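Side-chain contact in addiction module toxin RelE (Helicobacter pylori, PDB 4LTT), which probably acts as an RNA endonuclease, the RelE-family toxin of a toxin-antitoxin system, and can bind copper: residues L81-H84 / S85-F88. Sequence-based numbering, arbitrary orientation.
Sequences LGSH and SELF
S83 OG is gripped from two directions: E86 N donates to it at 3.1 Å, and a water lies 2.7 Å from OG. With chi1 at 69°, OG sits between the backbone N and the carbonyl carbon of S83, where it faces E86 N. E86 returns the bond: S83 N points almost straight at OE1 of E86 (2.9 Å, N-H...O 170°), meeting it from above the carboxylate plane. With CG of E86 beside its own backbone N and the chain extended beyond, the carboxylate reaches back past the hydroxyl to the strand end. The other oxygen, OE2, makes a salt bridge with K16 of helix 8-19, and the same water donates weakly to it. One turn into the helix, L87 tucks CD1 and CD2 against G82, while its N bonds to S83 O. Further along, the side chains of H84 and F88 cross at about a right angle, ND1 of H84 3.5 Å from CD2 of F88, with their ring planes 47° apart, an oblique pair. S83 and E86 thus form a capping box where strand 75-82 turns into helix 84-88, whose first residue, H84, is the predicted proton donor and a copper ligand in another structure of this toxin.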
loop_
_atom_site.group_PDB
_atom_site.type_symbol
_atom_site.label_atom_id
_atom_site.label_comp_id
_atom_site.label_asym_id
_atom_site.label_seq_id
_atom_site.Cartn_x
_atom_site.Cartn_y
_atom_site.Cartn_z
ATOM N N LEU A 81 0.532 -3.101 -4.549
ATOM C CA LEU A 81 0.141 -4.007 -3.484
ATOM C C LEU A 81 0.641 -5.377 -3.878
ATOM O O LEU A 81 0.132 -5.998 -4.826
ATOM C CB LEU A 81 -1.377 -4.018 -3.395
ATOM C CG LEU A 81 -1.951 -4.898 -2.234
ATOM C CD1 LEU A 81 -1.681 -4.272 -0.850
ATOM C CD2 LEU A 81 -3.480 -5.102 -2.446
ATOM N N GLY A 82 1.644 -5.884 -3.214
ATOM C CA GLY A 82 2.172 -7.212 -3.645
ATOM C C GLY A 82 3.441 -7.544 -2.901
ATOM O O GLY A 82 3.793 -6.935 -1.898
ATOM N N SER A 83 4.140 -8.590 -3.338
ATOM C CA SER A 83 5.315 -9.075 -2.647
ATOM C C SER A 83 6.523 -8.146 -2.858
ATOM O O SER A 83 6.588 -7.413 -3.812
ATOM C CB SER A 83 5.705 -10.477 -3.125
ATOM O OG SER A 83 6.158 -10.432 -4.411
ATOM N N HIS A 84 7.515 -8.309 -2.013
ATOM C CA HIS A 84 8.757 -7.609 -2.196
ATOM C C HIS A 84 9.352 -7.868 -3.573
ATOM O O HIS A 84 9.756 -6.959 -4.271
ATOM C CB HIS A 84 9.709 -8.049 -1.119
ATOM C CG HIS A 84 11.075 -7.516 -1.305
ATOM N ND1 HIS A 84 11.404 -6.234 -1.068
ATOM C CD2 HIS A 84 12.195 -8.164 -1.648
ATOM C CE1 HIS A 84 12.693 -6.074 -1.296
ATOM N NE2 HIS A 84 13.198 -7.241 -1.618
ATOM N N SER A 85 9.292 -9.122 -4.035
ATOM C CA SER A 85 9.859 -9.411 -5.327
ATOM C C SER A 85 9.123 -8.761 -6.457
ATOM O O SER A 85 9.706 -8.195 -7.364
ATOM C CB SER A 85 9.877 -10.919 -5.533
ATOM O OG SER A 85 10.275 -11.295 -6.852
ATOM N N GLU A 86 7.771 -8.744 -6.378
ATOM C CA GLU A 86 6.967 -8.136 -7.393
ATOM C C GLU A 86 7.146 -6.656 -7.457
ATOM O O GLU A 86 7.160 -6.056 -8.530
ATOM C CB GLU A 86 5.462 -8.441 -7.098
ATOM C CG GLU A 86 5.123 -9.912 -7.343
ATOM C CD GLU A 86 3.824 -10.371 -6.714
ATOM O OE1 GLU A 86 3.183 -9.641 -5.892
ATOM O OE2 GLU A 86 3.467 -11.561 -6.977
ATOM N N LEU A 87 7.320 -6.022 -6.320
ATOM C CA LEU A 87 7.403 -4.558 -6.249
ATOM C C LEU A 87 8.788 -4.028 -6.507
ATOM O O LEU A 87 8.890 -2.985 -7.136
ATOM C CB LEU A 87 6.902 -4.078 -4.889
ATOM C CG LEU A 87 5.363 -3.903 -4.775
ATOM C CD1 LEU A 87 4.539 -4.988 -5.402
ATOM C CD2 LEU A 87 4.988 -3.732 -3.287
ATOM N N PHE A 88 9.794 -4.736 -6.018
ATOM C CA PHE A 88 11.153 -4.164 -5.988
ATOM C C PHE A 88 12.164 -4.996 -6.746
ATOM O O PHE A 88 13.307 -4.473 -7.056
ATOM C CB PHE A 88 11.617 -3.931 -4.565
ATOM C CG PHE A 88 10.691 -3.032 -3.779
ATOM C CD1 PHE A 88 10.508 -1.691 -4.124
ATOM C CD2 PHE A 88 9.886 -3.524 -2.758
ATOM C CE1 PHE A 88 9.586 -0.860 -3.461
ATOM C CE2 PHE A 88 9.023 -2.659 -2.046
ATOM C CZ PHE A 88 8.925 -1.350 -2.368
HETATM O O HOH W 1 6.246 -12.672 -5.949
#